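Local structure of uncharacterized ACR, COG1565 superfamily (Burkholderia thailandensis, 4F3N) at residues T361-A364 with R365-N369; A345-E348 with A349-A353; R323-D327 with P328-P332; I76-S79 with R80-R84; G176-R179 with A180-E184. The protein is of unknown function but has the fold of S-adenosylmethionine-dependent methyltransferases and may methylate arginine in proteins. One frame throughout, in Å; residues are numbered along the deposited sequence. Where two conformers were deposited one is given.

How the contacts relate
From the N terminus, the chain meets contact 4 first, where strand 76-77 of the antiparallel sheet turns into helix 78-87. Contact 5 follows at the start of helix 179-189, after strand 168-172 of the seven-stranded sheet in the chain. Contact 3 is the turn after strand 324-325, contact 2 the final turns of helix 343-352, and contact 1 the passage from strand 356-362 into helix 363-369. Each is formed within one continuous run of residues, so none closes a long loop, and they neither nest nor cross. Contacts 3 and 4 touch, Tyr81 OH lying 2.7 Å from Pro328 O, whereas contacts 1 and 4 lie on opposite sides of the chain's centre.

Contact 1: T361-A364 with R365-N369; sequences TSQA and RFLLN
The ring of Phe366 hangs from a CB that lies 3.9 Å from Thr361 CG2, the two side chains crossing at about a right angle, and it meets the ring of Phe423 edge-to-face. Leu125 and Pro128 of helix 118-136 and Phe295 of strand 293-298 also touch this side chain. One face of the Arg365 guanidinium carries Leu368 CD1, 4.2 Å above the plane and shifted toward the rim. With CG anti to the backbone N (chi1 -177°), the arginine chain starts out across Thr361 at a slant, with Thr361 OG1 3.3 Å from Arg365 CG; that hydroxyl is bonded to Gly426 O. Here strand 356-362, at the edge of the seven-stranded methyltransferase sheet, runs directly into helix 363-369, and Ser362 is the N-cap. Its OG accepts from Arg365 N at 3.2 Å, while its carbonyl O takes the N-H of Phe366 at 2.9 Å, so two amides of the first turn are satisfied by one residue. Gln363 and Leu367 then lie side by side, pointing the same way, with Gln363 CG 3.6 Å from Leu367 CD1. Beyond this hydrocarbon contact the amide NE2 is bonded to Leu397 O of helix 384-398. The Gln363 side chain is about 6 Å from that of Asn214, seen to bind S-adenosylhomocysteine in a crystal structure of this protein, though none is bound here.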
loop_
_atom_site.group_PDB
_atom_site.type_symbol
_atom_site.label_atom_id
_atom_site.label_comp_id
_atom_site.label_asym_id
_atom_site.label_seq_id
_atom_site.Cartn_x
_atom_site.Cartn_y
_atom_site.Cartn_z
ATOM N N THR A 361 10.171 -9.929 5.255
ATOM C CA THR A 361 9.887 -11.310 4.932
ATOM C C THR A 361 8.554 -11.395 4.222
ATOM O O THR A 361 7.897 -10.360 4.003
ATOM C CB THR A 361 9.959 -12.217 6.183
ATOM O OG1 THR A 361 10.013 -13.590 5.754
ATOM C CG2 THR A 361 8.771 -11.954 7.095
ATOM N N SER A 362 8.152 -12.592 3.818
ATOM C CA SER A 362 6.872 -12.752 3.137
ATOM C C SER A 362 5.742 -12.671 4.163
ATOM O O SER A 362 5.918 -12.915 5.350
ATOM C CB SER A 362 6.814 -14.045 2.349
ATOM O OG SER A 362 6.609 -15.152 3.193
ATOM N N GLN A 363 4.562 -12.248 3.725
ATOM C CA GLN A 363 3.407 -12.271 4.631
ATOM C C GLN A 363 3.193 -13.644 5.247
ATOM O O GLN A 363 2.858 -13.750 6.414
ATOM C CB GLN A 363 2.133 -11.881 3.851
ATOM C CG GLN A 363 0.880 -11.970 4.702
ATOM C CD GLN A 363 -0.284 -11.240 4.076
ATOM O OE1 GLN A 363 -0.322 -10.016 4.083
ATOM N NE2 GLN A 363 -1.259 -11.994 3.529
ATOM N N ALA A 364 3.356 -14.706 4.468
ATOM C CA ALA A 364 3.213 -16.062 5.038
ATOM C C ALA A 364 4.143 -16.291 6.221
ATOM O O ALA A 364 3.721 -16.724 7.295
ATOM C CB ALA A 364 3.459 -17.146 3.996
ATOM N N ARG A 365 5.413 -15.967 6.034
ATOM C CA ARG A 365 6.406 -16.228 7.056
ATOM C C ARG A 365 6.129 -15.334 8.259
ATOM O O ARG A 365 6.217 -15.778 9.389
ATOM C CB ARG A 365 7.776 -15.943 6.480
ATOM C CG ARG A 365 8.937 -16.222 7.389
ATOM C CD ARG A 365 9.126 -17.703 7.575
ATOM N NE ARG A 365 8.338 -18.202 8.664
ATOM C CZ ARG A 365 8.407 -19.449 9.111
ATOM N NH1 ARG A 365 7.632 -19.814 10.121
ATOM N NH2 ARG A 365 9.228 -20.337 8.525
ATOM N N PHE A 366 5.746 -14.079 8.024
ATOM C CA PHE A 366 5.469 -13.131 9.111
ATOM C C PHE A 366 4.279 -13.634 9.962
ATOM O O PHE A 366 4.359 -13.692 11.194
ATOM C CB PHE A 366 5.179 -11.754 8.502
ATOM C CG PHE A 366 4.848 -10.670 9.503
ATOM C CD1 PHE A 366 5.858 -9.870 10.056
ATOM C CD2 PHE A 366 3.538 -10.414 9.842
ATOM C CE1 PHE A 366 5.543 -8.816 10.921
ATOM C CE2 PHE A 366 3.239 -9.376 10.703
ATOM C CZ PHE A 366 4.240 -8.574 11.239
ATOM N N LEU A 367 3.202 -14.024 9.273
ATOM C CA LEU A 367 1.964 -14.472 9.937
ATOM C C LEU A 367 2.188 -15.812 10.640
ATOM O O LEU A 367 1.709 -16.010 11.765
ATOM C CB LEU A 367 0.791 -14.539 8.969
ATOM C CG LEU A 367 0.270 -13.208 8.434
ATOM C CD1 LEU A 367 -0.908 -13.376 7.467
ATOM C CD2 LEU A 367 -0.156 -12.272 9.590
ATOM N N LEU A 368 2.889 -16.721 9.999
ATOM C CA LEU A 368 3.257 -17.965 10.672
ATOM C C LEU A 368 4.080 -17.710 11.965
ATOM O O LEU A 368 3.789 -18.272 13.026
ATOM C CB LEU A 368 4.052 -18.861 9.734
ATOM C CG LEU A 368 3.203 -19.550 8.684
ATOM C CD1 LEU A 368 4.156 -20.124 7.613
ATOM C CD2 LEU A 368 2.321 -20.622 9.328
ATOM N N ASN A 369 5.123 -16.901 11.836
ATOM C CA ASN A 369 5.967 -16.540 12.975
ATOM C C ASN A 369 5.206 -15.890 14.116
ATOM O O ASN A 369 5.477 -16.162 15.315
ATOM C CB ASN A 369 7.091 -15.642 12.506
ATOM C CG ASN A 369 8.174 -16.364 11.714
ATOM O OD1 ASN A 369 8.241 -17.618 11.675
ATOM N ND2 ASN A 369 9.070 -15.581 11.081
#

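Contact 2: A345-E348 with A349-A353; sequences AIHE and AGVGA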
loop_
_atom_site.group_PDB
_atom_site.type_symbol
_atom_site.label_atom_id
_atom_site.label_comp_id
_atom_site.label_asym_id
_atom_site.label_seq_id
_atom_site.Cartn_x
_atom_site.Cartn_y
_atom_site.Cartn_z
ATOM N N ALA A 345 14.173 -0.229 -2.620
ATOM C CA ALA A 345 14.059 1.215 -2.541
ATOM C C ALA A 345 13.347 1.635 -1.255
ATOM O O ALA A 345 13.737 2.636 -0.660
ATOM C CB ALA A 345 13.305 1.744 -3.737
ATOM N N ILE A 346 12.300 0.894 -0.861
ATOM C CA ILE A 346 11.644 1.163 0.441
ATOM C C ILE A 346 12.627 0.968 1.592
ATOM O O ILE A 346 12.738 1.814 2.480
ATOM C CB ILE A 346 10.374 0.292 0.618
ATOM C CG1 ILE A 346 9.357 0.614 -0.456
ATOM C CG2 ILE A 346 9.741 0.461 2.023
ATOM C CD1 ILE A 346 9.033 2.099 -0.626
ATOM N N HIS A 347 13.382 -0.140 1.580
ATOM C CA HIS A 347 14.448 -0.358 2.568
ATOM C C HIS A 347 15.414 0.808 2.652
ATOM O O HIS A 347 15.684 1.344 3.749
ATOM C CB HIS A 347 15.198 -1.625 2.183
ATOM C CG HIS A 347 16.482 -1.833 2.948
ATOM N ND1 HIS A 347 17.630 -2.164 2.335
ATOM C CD2 HIS A 347 16.768 -1.731 4.290
ATOM C CE1 HIS A 347 18.613 -2.306 3.241
ATOM N NE2 HIS A 347 18.103 -2.067 4.455
ATOM N N GLU A 348 15.930 1.230 1.495
ATOM C CA GLU A 348 16.885 2.354 1.474
ATOM C C GLU A 348 16.263 3.643 1.982
ATOM O O GLU A 348 16.919 4.424 2.676
ATOM C CB GLU A 348 17.494 2.495 0.060
ATOM C CG GLU A 348 18.307 1.234 -0.261
ATOM C CD GLU A 348 18.482 0.945 -1.743
ATOM O OE1 GLU A 348 18.293 1.855 -2.584
ATOM O OE2 GLU A 348 18.798 -0.223 -2.099
ATOM N N ALA A 349 15.003 3.843 1.664
ATOM C CA ALA A 349 14.250 5.034 2.100
ATOM C C ALA A 349 14.232 5.125 3.629
ATOM O O ALA A 349 14.585 6.165 4.205
ATOM C CB ALA A 349 12.835 5.040 1.533
ATOM N N GLY A 350 13.873 4.027 4.274
ATOM C CA GLY A 350 13.747 4.026 5.706
ATOM C C GLY A 350 15.067 4.095 6.454
ATOM O O GLY A 350 15.199 4.882 7.409
ATOM N N VAL A 351 16.049 3.302 6.045
ATOM C CA VAL A 351 17.322 3.292 6.753
ATOM C C VAL A 351 18.116 4.554 6.429
ATOM O O VAL A 351 18.867 5.033 7.265
ATOM C CB VAL A 351 18.154 2.023 6.480
ATOM C CG1 VAL A 351 19.532 2.151 7.102
ATOM C CG2 VAL A 351 17.427 0.787 7.014
ATOM N N GLY A 352 17.908 5.109 5.242
ATOM C CA GLY A 352 18.545 6.383 4.865
ATOM C C GLY A 352 18.032 7.557 5.672
ATOM O O GLY A 352 18.678 8.585 5.778
ATOM N N ALA A 353 16.863 7.400 6.272
ATOM C CA ALA A 353 16.321 8.386 7.178
ATOM C C ALA A 353 16.810 8.157 8.592
ATOM O O ALA A 353 16.487 8.926 9.491
ATOM C CB ALA A 353 14.802 8.346 7.129
#
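His347 and Val351, one helical turn apart, lie side by side and point the same way. From CB, the His347 chain sets its CG anti to the backbone N (chi1 169°), which swings the ring along the helix toward the valine. There CD2 comes to 3.8 Å from Val351 CG2 and NE2 to 3.9 Å from the same methyl, which approaches obliquely to the ring; Val351 has two conformers and this contact is described for one of them, so it is doubtful in detail. Both side chains also rest on Leu357 of strand 356-362, the strand that follows helix 343-352 in the chain. The backbone here is regular alpha helix: Val351 N donates to His347 O at 3.0 Å, almost straight at 174°, and Gly350 N to Ile346 O at 3.1 Å. Ala349 N reaches Ala345 O at 2.9 Å, though less directly. Turned to a different side of the helix, the Ala349 methyl packs 3.4 Å from Ile346 O and touches Val279, Val282 and Arg283 of helix 276-288, where Ala345 also meets Val279. Ile346 instead touches Ile410 and Phe412 of strand 407-414.

Contact 3: R323-D327 with P328-P332; sequences RAHGD and PFVYP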
loop_
_atom_site.group_PDB
_atom_site.type_symbol
_atom_site.label_atom_id
_atom_site.label_comp_id
_atom_site.label_asym_id
_atom_site.label_seq_id
_atom_site.Cartn_x
_atom_site.Cartn_y
_atom_site.Cartn_z
ATOM N N ARG A 323 -12.464 -6.347 -12.016
ATOM C CA ARG A 323 -11.884 -7.029 -13.165
ATOM C C ARG A 323 -10.496 -6.404 -13.340
ATOM O O ARG A 323 -10.383 -5.189 -13.506
ATOM C CB ARG A 323 -12.713 -6.825 -14.425
ATOM N N ALA A 324 -9.461 -7.235 -13.256
ATOM C CA ALA A 324 -8.058 -6.811 -13.388
ATOM C C ALA A 324 -7.695 -6.628 -14.847
ATOM O O ALA A 324 -7.990 -7.472 -15.678
ATOM C CB ALA A 324 -7.129 -7.851 -12.760
ATOM N N HIS A 325 -7.067 -5.506 -15.188
ATOM C CA HIS A 325 -6.648 -5.269 -16.567
ATOM C C HIS A 325 -5.618 -4.148 -16.600
ATOM O O HIS A 325 -5.434 -3.457 -15.623
ATOM C CB HIS A 325 -7.831 -4.899 -17.429
ATOM C CG HIS A 325 -8.384 -3.570 -17.080
ATOM N ND1 HIS A 325 -8.043 -2.453 -17.774
ATOM C CD2 HIS A 325 -9.144 -3.151 -16.003
ATOM C CE1 HIS A 325 -8.637 -1.387 -17.207
ATOM N NE2 HIS A 325 -9.297 -1.804 -16.116
ATOM N N GLY A 326 -4.977 -3.945 -17.744
ATOM C CA GLY A 326 -3.784 -3.101 -17.789
ATOM C C GLY A 326 -3.984 -1.643 -18.103
ATOM O O GLY A 326 -3.012 -0.910 -18.103
ATOM N N ASP A 327 -5.209 -1.219 -18.416
ATOM C CA ASP A 327 -5.416 0.088 -19.051
ATOM C C ASP A 327 -5.863 1.160 -18.064
ATOM O O ASP A 327 -7.025 1.222 -17.678
ATOM C CB ASP A 327 -6.435 -0.040 -20.180
ATOM C CG ASP A 327 -6.614 1.243 -20.964
ATOM O OD1 ASP A 327 -5.986 2.260 -20.614
ATOM O OD2 ASP A 327 -7.379 1.219 -21.938
ATOM N N PRO A 328 -4.952 2.083 -17.681
ATOM C CA PRO A 328 -5.341 3.107 -16.728
ATOM C C PRO A 328 -6.237 4.241 -17.256
ATOM O O PRO A 328 -6.624 5.087 -16.469
ATOM C CB PRO A 328 -4.003 3.703 -16.310
ATOM C CG PRO A 328 -3.199 3.595 -17.528
ATOM C CD PRO A 328 -3.558 2.257 -18.120
ATOM N N PHE A 329 -6.563 4.242 -18.552
ATOM C CA PHE A 329 -7.357 5.280 -19.172
ATOM C C PHE A 329 -8.838 4.877 -19.223
ATOM O O PHE A 329 -9.688 5.668 -19.602
ATOM C CB PHE A 329 -6.807 5.537 -20.582
ATOM C CG PHE A 329 -5.357 5.934 -20.582
ATOM C CD1 PHE A 329 -4.892 6.886 -19.670
ATOM C CD2 PHE A 329 -4.483 5.356 -21.439
ATOM C CE1 PHE A 329 -3.546 7.250 -19.626
ATOM C CE2 PHE A 329 -3.150 5.724 -21.432
ATOM C CZ PHE A 329 -2.689 6.650 -20.519
ATOM N N VAL A 330 -9.147 3.669 -18.778
ATOM C CA VAL A 330 -10.577 3.258 -18.591
ATOM C C VAL A 330 -11.239 4.070 -17.455
ATOM O O VAL A 330 -10.705 4.171 -16.339
ATOM C CB VAL A 330 -10.682 1.737 -18.326
ATOM C CG1 VAL A 330 -12.077 1.352 -17.793
ATOM C CG2 VAL A 330 -10.303 0.947 -19.583
ATOM N N TYR A 331 -12.397 4.642 -17.755
ATOM C CA TYR A 331 -13.242 5.374 -16.815
ATOM C C TYR A 331 -12.480 6.020 -15.650
ATOM O O TYR A 331 -12.563 5.545 -14.515
ATOM C CB TYR A 331 -14.380 4.473 -16.306
ATOM C CG TYR A 331 -15.328 4.077 -17.405
ATOM C CD1 TYR A 331 -16.035 5.050 -18.116
ATOM C CD2 TYR A 331 -15.473 2.748 -17.779
ATOM C CE1 TYR A 331 -16.874 4.696 -19.164
ATOM C CE2 TYR A 331 -16.319 2.387 -18.817
ATOM C CZ TYR A 331 -16.989 3.367 -19.517
ATOM O OH TYR A 331 -17.854 3.005 -20.539
ATOM N N PRO A 332 -11.719 7.092 -15.939
ATOM C CA PRO A 332 -11.044 7.826 -14.874
ATOM C C PRO A 332 -11.971 8.117 -13.678
ATOM O O PRO A 332 -13.080 8.619 -13.850
ATOM C CB PRO A 332 -10.619 9.135 -15.550
ATOM C CG PRO A 332 -10.419 8.757 -16.960
ATOM C CD PRO A 332 -11.494 7.713 -17.258
#
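A type I beta turn from Asp327 to Val330, with Pro328 and Phe329 at its two central positions, carries the chain out of strand 324-325. The Asp327 side chain braces it from within: OD1 accepts from Phe329 N at 2.9 Å, which makes an Asx turn. The carboxylate is placed there by a CG anti to the backbone N (chi1 -175°), and the donor comes from above the carboxylate plane, 49° out of it. The backbone bond that closes the beta turn, Val330 N to Asp327 O, is weak at 3.4 Å, so the side-chain bond is the shorter of the two that hold the turn. Asp327 OD1 also sits 3.4 Å from Phe329 CB. Over the centre of the Phe329 ring stands Pro328 CG, 4.1 Å above its plane. Within the fold this turn lies in the chain between strand 324-325, at one edge of a four-stranded sheet, and strand 336-342 of the same sheet. Its last residue, Val330, turns back toward that edge strand, where its CG2 methyl meets His325 CE1 at 3.7 Å, oblique to the imidazole, and also lies 3.8 Å from Asp327 OD2. Gln335 bonds to a residue leading into the turn and to the turn's first carbonyl, OE1 to His325 NE2 and NE2 to Asp327 O. Outside the turn, the Phe329 ring packs edge-to-face against Tyr81 of helix 78-87 and meets Phe247, while Pro328 touches Phe78 of that helix and Cys318 of strand 317-319.

Contact 4: I76-S79 with R80-R84; sequences IPFS and RYMER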
loop_
_atom_site.group_PDB
_atom_site.type_symbol
_atom_site.label_atom_id
_atom_site.label_comp_id
_atom_site.label_asym_id
_atom_site.label_seq_id
_atom_site.Cartn_x
_atom_site.Cartn_y
_atom_site.Cartn_z
ATOM N N ILE A 76 1.960 15.065 -19.710
ATOM C CA ILE A 76 2.206 15.071 -18.273
ATOM C C ILE A 76 2.794 13.728 -17.826
ATOM O O ILE A 76 2.557 12.674 -18.467
ATOM C CB ILE A 76 0.924 15.353 -17.468
ATOM C CG1 ILE A 76 -0.147 14.274 -17.722
ATOM C CG2 ILE A 76 0.413 16.721 -17.835
ATOM C CD1 ILE A 76 -1.363 14.366 -16.795
ATOM N N PRO A 77 3.585 13.746 -16.752
ATOM C CA PRO A 77 4.052 12.436 -16.278
ATOM C C PRO A 77 2.887 11.538 -15.790
ATOM O O PRO A 77 1.830 12.040 -15.414
ATOM C CB PRO A 77 5.026 12.788 -15.148
ATOM C CG PRO A 77 4.705 14.168 -14.752
ATOM C CD PRO A 77 4.013 14.864 -15.876
ATOM N N PHE A 78 3.086 10.219 -15.792
ATOM C CA PHE A 78 2.029 9.318 -15.370
ATOM C C PHE A 78 1.669 9.526 -13.901
ATOM O O PHE A 78 0.500 9.348 -13.504
ATOM C CB PHE A 78 2.407 7.865 -15.615
ATOM C CG PHE A 78 1.273 6.930 -15.384
ATOM C CD1 PHE A 78 1.234 6.146 -14.250
ATOM C CD2 PHE A 78 0.179 6.887 -16.273
ATOM C CE1 PHE A 78 0.170 5.308 -14.010
ATOM C CE2 PHE A 78 -0.899 6.073 -15.999
ATOM C CZ PHE A 78 -0.902 5.296 -14.858
ATOM N N SER A 79 2.657 9.913 -13.108
ATOM C CA SER A 79 2.422 10.179 -11.657
ATOM C C SER A 79 1.307 11.214 -11.474
ATOM O O SER A 79 0.485 11.127 -10.555
ATOM C CB SER A 79 3.705 10.649 -10.972
ATOM O OG SER A 79 4.362 11.694 -11.727
ATOM N N ARG A 80 1.323 12.219 -12.335
ATOM C CA ARG A 80 0.370 13.332 -12.208
ATOM C C ARG A 80 -1.042 12.835 -12.604
ATOM O O ARG A 80 -2.037 13.143 -11.955
ATOM C CB ARG A 80 0.806 14.486 -13.078
ATOM C CG ARG A 80 -0.180 15.648 -13.068
ATOM C CD ARG A 80 -0.418 16.244 -11.693
ATOM N NE ARG A 80 -1.319 17.378 -11.857
ATOM C CZ ARG A 80 -1.876 18.037 -10.857
ATOM N NH1 ARG A 80 -1.623 17.707 -9.582
ATOM N NH2 ARG A 80 -2.716 19.017 -11.140
ATOM N N TYR A 81 -1.098 12.100 -13.713
ATOM C CA TYR A 81 -2.321 11.456 -14.142
ATOM C C TYR A 81 -2.892 10.589 -13.027
ATOM O O TYR A 81 -4.076 10.703 -12.653
ATOM C CB TYR A 81 -2.085 10.635 -15.435
ATOM C CG TYR A 81 -3.307 9.879 -15.851
ATOM C CD1 TYR A 81 -4.275 10.476 -16.635
ATOM C CD2 TYR A 81 -3.516 8.565 -15.429
ATOM C CE1 TYR A 81 -5.438 9.777 -17.010
ATOM C CE2 TYR A 81 -4.661 7.890 -15.755
ATOM C CZ TYR A 81 -5.634 8.495 -16.511
ATOM O OH TYR A 81 -6.788 7.795 -16.839
ATOM N N MET A 82 -2.048 9.716 -12.489
ATOM C CA MET A 82 -2.486 8.784 -11.479
ATOM C C MET A 82 -2.914 9.539 -10.219
ATOM O O MET A 82 -3.918 9.218 -9.596
ATOM C CB MET A 82 -1.347 7.820 -11.140
ATOM C CG MET A 82 -1.770 6.663 -10.280
ATOM S SD MET A 82 -0.393 5.525 -10.158
ATOM C CE MET A 82 -0.790 4.720 -8.614
ATOM N N GLU A 83 -2.161 10.572 -9.866
ATOM C CA GLU A 83 -2.536 11.364 -8.666
ATOM C C GLU A 83 -3.942 11.920 -8.815
ATOM O O GLU A 83 -4.777 11.858 -7.877
ATOM C CB GLU A 83 -1.557 12.490 -8.416
ATOM C CG GLU A 83 -1.975 13.453 -7.282
ATOM C CD GLU A 83 -1.084 14.678 -7.218
ATOM O OE1 GLU A 83 -0.130 14.790 -8.027
ATOM O OE2 GLU A 83 -1.373 15.580 -6.394
ATOM N N ARG A 84 -4.235 12.479 -9.984
ATOM C CA ARG A 84 -5.513 13.118 -10.166
ATOM C C ARG A 84 -6.699 12.131 -10.264
ATOM O O ARG A 84 -7.753 12.359 -9.643
ATOM C CB ARG A 84 -5.449 14.082 -11.376
ATOM C CG ARG A 84 -4.594 15.312 -11.136
ATOM C CD ARG A 84 -5.041 16.107 -9.918
ATOM N NE ARG A 84 -6.331 16.765 -10.126
ATOM C CZ ARG A 84 -6.955 17.503 -9.198
ATOM N NH1 ARG A 84 -8.122 18.079 -9.467
ATOM N NH2 ARG A 84 -6.425 17.652 -7.992
HETATM O O HOH W 1 2.172 13.272 -8.792
#
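Phe78 and Tyr81 have nearly parallel rings, planes at 29°, but slid so far apart that they barely overlap; the touch is between Phe78 CE2 and Tyr81 CD2, 3.7 Å apart. Met82 makes a Met-aromatic contact with the same phenylalanine, its SD 3.9 Å from Phe78 CE1 and oblique to the ring. In a further apolar contact, a chi1 of 61° carries the CG1 branch of Ile76 to the helix, where CD1 comes 4.0 Å from Tyr81 CB. These side chains mark the point where short strand 76-77, paired with strand 231-239, passes into helix 78-87: Pro77 occupies the N-cap, and its carbonyl O takes weak bonds from both Arg80 N and Tyr81 N. Regular helical bonding follows, Met82 N to Phe78 O and Glu83 N to Ser79 O, each at 2.8 Å. Among the charged groups, Glu83 OE1 accepts from a water at 2.9 Å, which also donates weakly to Ser79 O, and forms a long salt bridge with Arg80 NH1. Arg80 has a second acidic partner in Glu68 of helix 52-71, to which its NE is bridged.

Contact 5: G176-R179 with A180-E184; sequences GELR and ARQRE
Gln182 lays its amide against Leu178, NE2 coming 3.5 Å from Leu178 CB as the two side chains cross. Its chain runs extended from a CG that is anti to the carbonyl carbon (chi1 -67°), which leads it back past the start of the helix, and CG passes 3.3 Å from Leu178 O. The amide is gripped at both ends beyond the contact: OE1 by Trp199 NE1, and NE2 by the carbonyl oxygens of Gly145 and Gly147. With three bonds its rotation and flip are probably fixed. The backbone bonds here are uneven. Gln182 N to Leu178 O is weak at 3.3 Å, whereas Arg183 N to Arg179 O is 2.9 Å. Water fills in at the helix start: one molecule takes the N-H of Ala180 and donates to Gly176 O at 2.7 Å, another takes that of Arg181 and donates to Glu177 O at 2.9 Å. Arg179 sends its guanidinium away to salt bridges with Asp173 and Asp201. The contact thus forms the beginning of helix 179-189, in the chain between strands 168-172 and 197-200 of the Rossmann-like sheet, with Arg179 and Arg183 touching Trp199 on the latter strand and Gln182 bonded to the loop after strand 140-144, which resembles the glycine-rich loop of S-adenosylmethionine-dependent methyltransferases.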
loop_
_atom_site.group_PDB
_atom_site.type_symbol
_atom_site.label_atom_id
_atom_site.label_comp_id
_atom_site.label_asym_id
_atom_site.label_seq_id
_atom_site.Cartn_x
_atom_site.Cartn_y
_atom_site.Cartn_z
ATOM N N GLY A 176 -9.862 13.664 4.045
ATOM C CA GLY A 176 -11.074 13.938 4.808
ATOM C C GLY A 176 -12.178 12.997 4.396
ATOM O O GLY A 176 -13.196 12.892 5.070
ATOM N N GLU A 177 -11.991 12.304 3.269
ATOM C CA GLU A 177 -13.089 11.562 2.691
ATOM C C GLU A 177 -13.288 10.161 3.262
ATOM O O GLU A 177 -14.350 9.572 3.045
ATOM C CB GLU A 177 -12.927 11.487 1.155
ATOM C CG GLU A 177 -12.929 12.847 0.448
ATOM C CD GLU A 177 -14.291 13.269 -0.076
ATOM O OE1 GLU A 177 -15.318 12.603 0.225
ATOM O OE2 GLU A 177 -14.346 14.292 -0.794
ATOM N N LEU A 178 -12.280 9.595 3.926
ATOM C CA LEU A 178 -12.369 8.203 4.397
ATOM C C LEU A 178 -12.893 8.105 5.807
ATOM O O LEU A 178 -13.433 7.097 6.196
ATOM C CB LEU A 178 -11.008 7.482 4.363
ATOM C CG LEU A 178 -10.246 7.554 3.034
ATOM C CD1 LEU A 178 -8.888 6.874 3.224
ATOM C CD2 LEU A 178 -11.115 6.925 1.966
ATOM N N ARG A 179 -12.773 9.160 6.592
ATOM C CA ARG A 179 -13.036 8.989 8.019
ATOM C C ARG A 179 -14.500 8.726 8.386
ATOM O O ARG A 179 -14.748 8.065 9.367
ATOM C CB ARG A 179 -12.442 10.116 8.849
ATOM C CG ARG A 179 -13.007 11.495 8.629
ATOM C CD ARG A 179 -12.102 12.497 9.322
ATOM N NE ARG A 179 -10.829 12.719 8.632
ATOM C CZ ARG A 179 -9.952 13.640 8.998
ATOM N NH1 ARG A 179 -10.195 14.392 10.077
ATOM N NH2 ARG A 179 -8.839 13.832 8.321
ATOM N N ALA A 180 -15.472 9.222 7.618
ATOM C CA ALA A 180 -16.866 8.962 7.969
ATOM C C ALA A 180 -17.176 7.478 8.005
ATOM O O ALA A 180 -17.770 6.999 8.971
ATOM C CB ALA A 180 -17.853 9.698 6.996
ATOM N N ARG A 181 -16.780 6.746 6.967
ATOM C CA ARG A 181 -17.021 5.313 6.961
ATOM C C ARG A 181 -16.210 4.587 8.039
ATOM O O ARG A 181 -16.721 3.656 8.674
ATOM C CB ARG A 181 -16.774 4.689 5.579
ATOM C CG ARG A 181 -17.172 3.212 5.517
ATOM C CD ARG A 181 -18.236 2.928 4.465
ATOM N NE ARG A 181 -18.318 1.497 4.147
ATOM C CZ ARG A 181 -17.873 0.907 3.025
ATOM N NH1 ARG A 181 -17.271 1.607 2.055
ATOM N NH2 ARG A 181 -18.017 -0.419 2.877
ATOM N N GLN A 182 -14.961 5.013 8.259
ATOM C CA GLN A 182 -14.129 4.425 9.299
ATOM C C GLN A 182 -14.777 4.561 10.692
ATOM O O GLN A 182 -14.819 3.608 11.474
ATOM C CB GLN A 182 -12.742 5.085 9.315
ATOM C CG GLN A 182 -11.944 4.785 8.056
ATOM C CD GLN A 182 -10.727 5.657 7.857
ATOM O OE1 GLN A 182 -10.511 6.639 8.588
ATOM N NE2 GLN A 182 -9.906 5.310 6.840
ATOM N N ARG A 183 -15.312 5.745 10.976
ATOM C CA ARG A 183 -15.969 6.027 12.245
ATOM C C ARG A 183 -17.186 5.127 12.431
ATOM O O ARG A 183 -17.409 4.604 13.499
ATOM C CB ARG A 183 -16.391 7.511 12.265
ATOM C CG ARG A 183 -17.203 7.932 13.463
ATOM C CD ARG A 183 -17.349 9.453 13.415
ATOM N NE ARG A 183 -18.064 9.934 14.568
ATOM C CZ ARG A 183 -19.363 10.199 14.569
ATOM N NH1 ARG A 183 -20.072 10.083 13.450
ATOM N NH2 ARG A 183 -19.942 10.632 15.673
ATOM N N GLU A 184 -17.944 4.923 11.357
ATOM C CA GLU A 184 -19.103 4.027 11.372
ATOM C C GLU A 184 -18.697 2.587 11.682
ATOM O O GLU A 184 -19.295 1.959 12.543
ATOM C CB GLU A 184 -19.803 4.069 10.011
ATOM C CG GLU A 184 -21.174 3.414 10.010
ATOM C CD GLU A 184 -21.762 3.248 8.616
ATOM O OE1 GLU A 184 -21.115 3.634 7.603
ATOM O OE2 GLU A 184 -22.878 2.682 8.533
HETATM O O HOH W 2 -15.357 11.500 5.803
HETATM O O HOH W 3 -16.175 7.710 4.307
#